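Local coordinates for protein HP0958 (Helicobacter pylori, PDB 3NA7) that probably takes part in flagellar biogenesis, perhaps as a chaperone and post-transcriptional regulator, and consists of a coiled-coil hairpin joined to a zinc-ribbon domain, at residues T191-I196 / I231-G236; C204-N209 / C225-R230. All coordinates share one frame; numbering follows the deposited sequence.

Contact 1: residues T191-I196 / I231-G236; sequences TSIVTI and ILYAEG
The ring of Tyr-233 crosses Ile-193 at about a right angle, and the CG2 methyl of Ile-193 sits 3.6 Å from CE2 of Tyr-233. With CG of Tyr-233 placed between its own backbone N and carbonyl carbon (chi1 75°), the ring leans over the neighbouring strand and fits into the notch between Ile-193 and Thr-195, the two residues of strand 193-195 whose side chains rise on that face. Thr-195 borders the phenol end, its CG2 lying 3.7 Å from CZ of Tyr-233, and the same methyl also meets CG of Glu-235. Ile-231 completes this face, lying alongside Ile-193 and pointing the same way. On the other face the CD2 branch of Leu-232 enters the gap between Val-194 and Ile-196, 3.9 Å from Val-194 CG2 and 3.7 Å from Ile-196 CG1. Between the two faces runs a parallel ladder of four backbone hydrogen bonds, from Ile-231 N to Ser-192 O through to Ile-196 N to Tyr-233 O; the Val-194 N to Ile-231 O bond is nearly straight at 2.9 Å. Strand 231-233 is the middle strand of a small mixed sheet, flanked by 193-195 and the antiparallel 223-224. Helix 4-22 packs on the Ile-193 and Tyr-233 face, helix 175-188 also touches Ile-193, and helix 210-218 meets Ile-196.

Contact 2: residues C204-N209 / C225-R230; sequences CFIRLN and CPYCGR. With ZN (zinc ion), chain B.
Cys-204 meets Cys-225 and Cys-228 at a zinc ion, which is bound by Cys-204 SG at 2.4 Å and by the other two sulfurs at similar lengths; Cys-201 supplies the fourth ligand. Cys-225 SG lies anti to its backbone N (chi1 167°) and accepts hydrogen bonds from two amides of the following turn, Tyr-227 N at 3.2 Å and Cys-228 N at 3.5 Å. Cys-228 SG receives a weak hydrogen bond from Arg-230 NH1, while Arg-230 NE is hydrogen-bonded to Thr-191 OG1. Across the segments, the one hydrogen bond joins Tyr-227 OH to Arg-207 O; it is modelled at 2.5 Å, shorter than usual and so doubtful in detail, with the hydroxyl tilted 18° from the carbonyl plane. The same ring is contacted on both faces and at one edge. Ile-206 CG2 lies over one face, 3.8 Å from the Tyr-227 centroid in a CH-pi contact, and Pro-226 CG lies over the opposite face. Cys-204 SG comes to the ring edge, 5.3 Å from the Tyr-227 centroid, as a sulfur-aromatic contact. Apolar packing is completed by Leu-208, whose CD2 branch reaches Pro-226 CD at 3.8 Å. This is the metal centre of a C4 zinc ribbon: four thiolates on a zinc ion would carry a net negative charge, which the two amides, and more weakly the guanidinium, probably offset in part, consistent with a structural zinc.

How the contacts relate
From helix 4-22 the chain runs through the long hairpin helices and helix 175-188 into 191-196, the first half of contact 1. It then passes Cys-201 and the loop 204-209, runs through helix 210-218 and strand 223-224, and returns along 225-230, where contact 2 closes the inner loop. Strand 231-233 follows at once and closes the outer loop, so contact 2 is nested inside contact 1. Their centres lie 11 Å apart. Leu-208 packs against both Ile-196 and Leu-232, and Arg-230 NE is probably also hydrogen-bonded to Thr-191 O (2.9 Å). The zinc site is thereby tied to the sheet, which rests on helices 4-22 and 175-188.

Contact 1: residues T191-I196 / I231-G236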
ATOM      1  N   THR A 191      20.162 -10.882 -13.774  1.00 57.86           N
ATOM      2  CA  THR A 191      20.992 -10.224 -14.776  1.00 56.68           C
ATOM      3  C   THR A 191      22.428 -10.726 -14.638  1.00 53.77           C
ATOM      4  O   THR A 191      23.370 -10.027 -15.000  1.00 50.87           O
ATOM      5  CB  THR A 191      20.965  -8.675 -14.654  1.00 56.49           C
ATOM      6  OG1 THR A 191      21.828  -8.254 -13.592  1.00 55.35           O
ATOM      7  CG2 THR A 191      19.534  -8.162 -14.406  1.00 58.65           C
ATOM      8  N   SER A 192      22.577 -11.925 -14.073  1.00 54.83           N
ATOM      9  CA  SER A 192      23.901 -12.535 -13.811  1.00 54.05           C
ATOM     10  C   SER A 192      24.631 -12.924 -15.083  1.00 55.08           C
ATOM     11  O   SER A 192      25.843 -12.732 -15.181  1.00 55.93           O
ATOM     12  CB  SER A 192      23.765 -13.761 -12.902  1.00 52.94           C
ATOM     13  OG  SER A 192      23.497 -13.365 -11.561  1.00 55.86           O
ATOM     14  N   ILE A 193      23.889 -13.468 -16.048  1.00 56.42           N
ATOM     15  CA  ILE A 193      24.452 -13.817 -17.351  1.00 59.62           C
ATOM     16  C   ILE A 193      23.797 -12.992 -18.441  1.00 60.25           C
ATOM     17  O   ILE A 193      22.587 -13.054 -18.627  1.00 62.37           O
ATOM     18  CB  ILE A 193      24.244 -15.305 -17.678  1.00 60.09           C
ATOM     19  CG1 ILE A 193      24.804 -16.181 -16.563  1.00 57.89           C
ATOM     20  CG2 ILE A 193      24.866 -15.667 -19.043  1.00 63.94           C
ATOM     21  CD1 ILE A 193      24.341 -17.625 -16.674  1.00 59.83           C
ATOM     22  N   VAL A 194      24.601 -12.237 -19.178  1.00 61.78           N
ATOM     23  CA  VAL A 194      24.069 -11.342 -20.205  1.00 62.90           C
ATOM     24  C   VAL A 194      24.745 -11.503 -21.568  1.00 66.24           C
ATOM     25  O   VAL A 194      25.913 -11.877 -21.644  1.00 66.65           O
ATOM     26  CB  VAL A 194      24.108  -9.884 -19.741  1.00 61.38           C
ATOM     27  CG1 VAL A 194      23.018  -9.648 -18.674  1.00 59.76           C
ATOM     28  CG2 VAL A 194      25.515  -9.505 -19.216  1.00 56.44           C
ATOM     29  N   THR A 195      23.996 -11.231 -22.636  1.00 68.79           N
ATOM     30  CA  THR A 195      24.545 -11.233 -23.990  1.00 71.71           C
ATOM     31  C   THR A 195      25.169  -9.872 -24.306  1.00 72.91           C
ATOM     32  O   THR A 195      24.807  -8.875 -23.696  1.00 71.42           O
ATOM     33  CB  THR A 195      23.458 -11.542 -25.025  1.00 73.95           C
ATOM     34  OG1 THR A 195      22.609 -10.399 -25.182  1.00 74.39           O
ATOM     35  CG2 THR A 195      22.611 -12.739 -24.587  1.00 73.67           C
ATOM     36  N   ILE A 196      26.112  -9.824 -25.243  1.00 76.66           N
ATOM     37  CA  ILE A 196      26.625  -8.533 -25.706  1.00 79.27           C
ATOM     38  C   ILE A 196      25.652  -7.955 -26.733  1.00 82.51           C
ATOM     39  O   ILE A 196      25.282  -8.640 -27.685  1.00 84.61           O
ATOM     40  CB  ILE A 196      28.026  -8.633 -26.358  1.00 80.65           C
ATOM     41  CG1 ILE A 196      29.070  -9.097 -25.349  1.00 79.52           C
ATOM     42  CG2 ILE A 196      28.436  -7.282 -26.976  1.00 81.81           C
ATOM     43  CD1 ILE A 196      30.469  -9.268 -25.929  1.00 82.88           C
ATOM     44  N   ILE A 231      28.752 -12.269 -16.117  1.00 54.28           N
ATOM     45  CA  ILE A 231      29.157 -13.179 -17.172  1.00 58.74           C
ATOM     46  C   ILE A 231      28.588 -12.707 -18.524  1.00 62.48           C
ATOM     47  O   ILE A 231      27.408 -12.356 -18.619  1.00 61.79           O
ATOM     48  CB  ILE A 231      28.678 -14.614 -16.892  1.00 59.21           C
ATOM     49  CG1 ILE A 231      29.322 -15.159 -15.619  1.00 57.20           C
ATOM     50  CG2 ILE A 231      28.988 -15.536 -18.082  1.00 57.65           C
ATOM     51  CD1 ILE A 231      28.558 -16.330 -15.023  1.00 58.79           C
ATOM     52  N   LEU A 232      29.446 -12.706 -19.547  1.00 66.26           N
ATOM     53  CA  LEU A 232      29.115 -12.253 -20.910  1.00 69.48           C
ATOM     54  C   LEU A 232      29.252 -13.352 -21.960  1.00 72.26           C
ATOM     55  O   LEU A 232      30.194 -14.143 -21.923  1.00 73.53           O
ATOM     56  CB  LEU A 232      30.047 -11.115 -21.324  1.00 69.55           C
ATOM     57  CG  LEU A 232      29.682  -9.667 -21.022  1.00 69.78           C
ATOM     58  CD1 LEU A 232      30.842  -8.783 -21.444  1.00 67.80           C
ATOM     59  CD2 LEU A 232      28.411  -9.281 -21.743  1.00 69.22           C
ATOM     60  N   TYR A 233      28.318 -13.398 -22.900  1.00 75.26           N
ATOM     61  CA  TYR A 233      28.476 -14.274 -24.057  1.00 80.54           C
ATOM     62  C   TYR A 233      27.851 -13.717 -25.330  1.00 83.49           C
ATOM     63  O   TYR A 233      26.858 -12.998 -25.277  1.00 83.29           O
ATOM     64  CB  TYR A 233      27.946 -15.683 -23.769  1.00 80.61           C
ATOM     65  CG  TYR A 233      26.444 -15.836 -23.748  1.00 83.26           C
ATOM     66  CD1 TYR A 233      25.770 -16.478 -24.790  1.00 87.72           C
ATOM     67  CD2 TYR A 233      25.695 -15.369 -22.672  1.00 83.87           C
ATOM     68  CE1 TYR A 233      24.376 -16.637 -24.759  1.00 90.27           C
ATOM     69  CE2 TYR A 233      24.313 -15.520 -22.631  1.00 85.14           C
ATOM     70  CZ  TYR A 233      23.657 -16.147 -23.671  1.00 89.30           C
ATOM     71  OH  TYR A 233      22.285 -16.281 -23.602  1.00 92.04           O
ATOM     72  N   ALA A 234      28.462 -14.046 -26.463  1.00 87.30           N
ATOM     73  CA  ALA A 234      27.882 -13.748 -27.769  1.00 91.63           C
ATOM     74  C   ALA A 234      26.854 -14.814 -28.104  1.00 94.29           C
ATOM     75  O   ALA A 234      27.169 -16.003 -28.085  1.00 94.71           O
ATOM     76  CB  ALA A 234      28.955 -13.724 -28.820  1.00 93.36           C
ATOM     77  N   GLU A 235      25.625 -14.397 -28.394  1.00 97.35           N
ATOM     78  CA  GLU A 235      24.588 -15.337 -28.824  1.00101.82           C
ATOM     79  C   GLU A 235      25.061 -16.094 -30.075  1.00105.98           C
ATOM     80  O   GLU A 235      24.691 -15.748 -31.200  1.00108.51           O
ATOM     81  CB  GLU A 235      23.263 -14.600 -29.087  1.00103.87           C
ATOM     82  CG  GLU A 235      22.350 -14.457 -27.859  1.00102.87           C
ATOM     83  CD  GLU A 235      21.391 -15.637 -27.679  1.00105.25           C
ATOM     84  OE1 GLU A 235      20.163 -15.425 -27.787  1.00106.07           O
ATOM     85  OE2 GLU A 235      21.861 -16.773 -27.438  1.00104.55           O
ATOM     86  N   GLY A 236      25.899 -17.113 -29.852  1.00106.51           N
ATOM     87  CA  GLY A 236      26.539 -17.884 -30.924  1.00110.79           C
ATOM     88  C   GLY A 236      27.984 -17.490 -31.235  1.00111.83           C
ATOM     89  O   GLY A 236      28.225 -16.513 -31.954  1.00113.27           O
TER

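Contact 2: residues C204-N209 / C225-R230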
ATOM      1  N   CYS A 204      25.544  -3.745 -17.743  1.00 57.00           N
ATOM      2  CA  CYS A 204      25.807  -2.344 -17.350  1.00 58.01           C
ATOM      3  C   CYS A 204      25.805  -1.323 -18.502  1.00 58.94           C
ATOM      4  O   CYS A 204      25.805  -0.123 -18.255  1.00 58.00           O
ATOM      5  CB  CYS A 204      27.095  -2.230 -16.525  1.00 57.62           C
ATOM      6  SG  CYS A 204      28.600  -2.549 -17.441  1.00 58.45           S
ATOM      7  N   PHE A 205      25.813  -1.816 -19.744  1.00 60.56           N
ATOM      8  CA  PHE A 205      25.647  -1.010 -20.973  1.00 63.09           C
ATOM      9  C   PHE A 205      26.800  -0.076 -21.283  1.00 63.53           C
ATOM     10  O   PHE A 205      26.663   0.843 -22.067  1.00 65.30           O
ATOM     11  CB  PHE A 205      24.297  -0.272 -20.994  1.00 64.29           C
ATOM     12  CG  PHE A 205      23.130  -1.152 -20.655  1.00 62.96           C
ATOM     13  CD1 PHE A 205      22.666  -1.235 -19.350  1.00 62.01           C
ATOM     14  CD2 PHE A 205      22.503  -1.909 -21.640  1.00 65.21           C
ATOM     15  CE1 PHE A 205      21.591  -2.056 -19.022  1.00 65.81           C
ATOM     16  CE2 PHE A 205      21.425  -2.739 -21.324  1.00 65.79           C
ATOM     17  CZ  PHE A 205      20.969  -2.811 -20.012  1.00 64.78           C
ATOM     18  N   ILE A 206      27.950  -0.343 -20.685  1.00 63.56           N
ATOM     19  CA  ILE A 206      29.148   0.447 -20.946  1.00 64.28           C
ATOM     20  C   ILE A 206      29.952  -0.248 -22.036  1.00 65.23           C
ATOM     21  O   ILE A 206      30.134  -1.460 -21.996  1.00 66.53           O
ATOM     22  CB  ILE A 206      29.966   0.632 -19.652  1.00 63.52           C
ATOM     23  CG1 ILE A 206      29.093   1.309 -18.581  1.00 60.60           C
ATOM     24  CG2 ILE A 206      31.251   1.418 -19.916  1.00 63.14           C
ATOM     25  CD1 ILE A 206      29.570   1.094 -17.166  1.00 63.51           C
ATOM     26  N   ARG A 207      30.414   0.517 -23.019  1.00 67.15           N
ATOM     27  CA  ARG A 207      31.010  -0.062 -24.227  1.00 68.22           C
ATOM     28  C   ARG A 207      32.248  -0.891 -23.890  1.00 66.60           C
ATOM     29  O   ARG A 207      33.095  -0.459 -23.117  1.00 65.49           O
ATOM     30  CB  ARG A 207      31.372   1.046 -25.222  1.00 70.74           C
ATOM     31  CG  ARG A 207      31.288   0.631 -26.688  1.00 75.61           C
ATOM     32  CD  ARG A 207      29.884   0.912 -27.279  1.00 82.67           C
ATOM     33  NE  ARG A 207      29.830   2.024 -28.242  1.00 85.04           N
ATOM     34  CZ  ARG A 207      30.701   2.241 -29.231  1.00 89.97           C
ATOM     35  NH1 ARG A 207      31.738   1.429 -29.426  1.00 90.18           N
ATOM     36  NH2 ARG A 207      30.533   3.281 -30.043  1.00 90.18           N
ATOM     37  N   LEU A 208      32.342  -2.086 -24.458  1.00 66.93           N
ATOM     38  CA  LEU A 208      33.492  -2.964 -24.214  1.00 67.51           C
ATOM     39  C   LEU A 208      34.593  -2.596 -25.188  1.00 68.87           C
ATOM     40  O   LEU A 208      34.299  -2.314 -26.345  1.00 70.20           O
ATOM     41  CB  LEU A 208      33.085  -4.426 -24.406  1.00 68.43           C
ATOM     42  CG  LEU A 208      31.976  -4.914 -23.455  1.00 68.94           C
ATOM     43  CD1 LEU A 208      31.129  -6.049 -24.052  1.00 68.84           C
ATOM     44  CD2 LEU A 208      32.582  -5.323 -22.124  1.00 68.15           C
ATOM     45  N   ASN A 209      35.847  -2.582 -24.732  1.00 69.17           N
ATOM     46  CA  ASN A 209      36.962  -2.245 -25.620  1.00 70.62           C
ATOM     47  C   ASN A 209      37.237  -3.358 -26.634  1.00 72.14           C
ATOM     48  O   ASN A 209      36.687  -4.461 -26.539  1.00 72.35           O
ATOM     49  CB  ASN A 209      38.223  -1.800 -24.856  1.00 70.45           C
ATOM     50  CG  ASN A 209      38.939  -2.953 -24.129  1.00 73.57           C
ATOM     51  OD1 ASN A 209      38.639  -4.136 -24.329  1.00 75.21           O
ATOM     52  ND2 ASN A 209      39.903  -2.598 -23.287  1.00 69.13           N
ATOM     53  N   CYS A 225      32.316  -9.181 -17.581  1.00 65.26           N
ATOM     54  CA  CYS A 225      32.441  -7.779 -17.895  1.00 64.33           C
ATOM     55  C   CYS A 225      33.418  -7.121 -16.933  1.00 62.16           C
ATOM     56  O   CYS A 225      33.351  -7.345 -15.732  1.00 60.51           O
ATOM     57  CB  CYS A 225      31.082  -7.078 -17.822  1.00 63.05           C
ATOM     58  SG  CYS A 225      31.257  -5.289 -17.823  1.00 66.00           S
ATOM     59  N   PRO A 226      34.314  -6.279 -17.461  1.00 62.55           N
ATOM     60  CA  PRO A 226      35.316  -5.660 -16.593  1.00 61.86           C
ATOM     61  C   PRO A 226      34.787  -4.462 -15.794  1.00 61.39           C
ATOM     62  O   PRO A 226      35.467  -3.978 -14.886  1.00 61.22           O
ATOM     63  CB  PRO A 226      36.402  -5.228 -17.582  1.00 62.98           C
ATOM     64  CG  PRO A 226      35.643  -4.930 -18.850  1.00 64.04           C
ATOM     65  CD  PRO A 226      34.506  -5.931 -18.883  1.00 62.42           C
ATOM     66  N   TYR A 227      33.588  -3.982 -16.124  1.00 61.40           N
ATOM     67  CA  TYR A 227      32.997  -2.862 -15.382  1.00 60.90           C
ATOM     68  C   TYR A 227      32.116  -3.305 -14.228  1.00 60.02           C
ATOM     69  O   TYR A 227      32.117  -2.661 -13.169  1.00 62.94           O
ATOM     70  CB  TYR A 227      32.228  -1.920 -16.306  1.00 62.80           C
ATOM     71  CG  TYR A 227      32.911  -1.681 -17.637  1.00 64.50           C
ATOM     72  CD1 TYR A 227      34.189  -1.111 -17.701  1.00 68.57           C
ATOM     73  CD2 TYR A 227      32.295  -2.039 -18.825  1.00 65.24           C
ATOM     74  CE1 TYR A 227      34.828  -0.898 -18.924  1.00 70.17           C
ATOM     75  CE2 TYR A 227      32.925  -1.824 -20.058  1.00 69.31           C
ATOM     76  CZ  TYR A 227      34.186  -1.249 -20.100  1.00 68.10           C
ATOM     77  OH  TYR A 227      34.804  -1.026 -21.316  1.00 71.21           O
ATOM     78  N   CYS A 228      31.383  -4.407 -14.395  1.00 57.63           N
ATOM     79  CA  CYS A 228      30.422  -4.802 -13.350  1.00 55.80           C
ATOM     80  C   CYS A 228      30.528  -6.232 -12.839  1.00 55.86           C
ATOM     81  O   CYS A 228      29.988  -6.534 -11.789  1.00 57.33           O
ATOM     82  CB  CYS A 228      28.986  -4.555 -13.812  1.00 54.63           C
ATOM     83  SG  CYS A 228      28.572  -5.683 -15.104  1.00 50.54           S
ATOM     84  N   GLY A 229      31.189  -7.113 -13.576  1.00 56.76           N
ATOM     85  CA  GLY A 229      31.501  -8.447 -13.054  1.00 55.71           C
ATOM     86  C   GLY A 229      30.610  -9.549 -13.598  1.00 54.49           C
ATOM     87  O   GLY A 229      30.854 -10.723 -13.350  1.00 53.11           O
ATOM     88  N   ARG A 230      29.573  -9.168 -14.342  1.00 52.61           N
ATOM     89  CA  ARG A 230      28.653 -10.134 -14.934  1.00 51.63           C
ATOM     90  C   ARG A 230      29.347 -11.092 -15.922  1.00 53.06           C
ATOM     91  O   ARG A 230      30.393 -10.763 -16.490  1.00 50.83           O
ATOM     92  CB  ARG A 230      27.517  -9.376 -15.635  1.00 52.66           C
ATOM     93  CG  ARG A 230      26.599  -8.626 -14.675  1.00 52.84           C
ATOM     94  CD  ARG A 230      25.537  -7.843 -15.424  1.00 52.77           C
ATOM     95  NE  ARG A 230      24.488  -7.370 -14.528  1.00 48.18           N
ATOM     96  CZ  ARG A 230      24.465  -6.159 -13.980  1.00 50.53           C
ATOM     97  NH1 ARG A 230      25.425  -5.277 -14.247  1.00 49.39           N
ATOM     98  NH2 ARG A 230      23.472  -5.813 -13.182  1.00 49.50           N
TER
HETATM   99 ZN    ZN B 300      28.835  -4.891 -17.407  1.00 56.43          ZN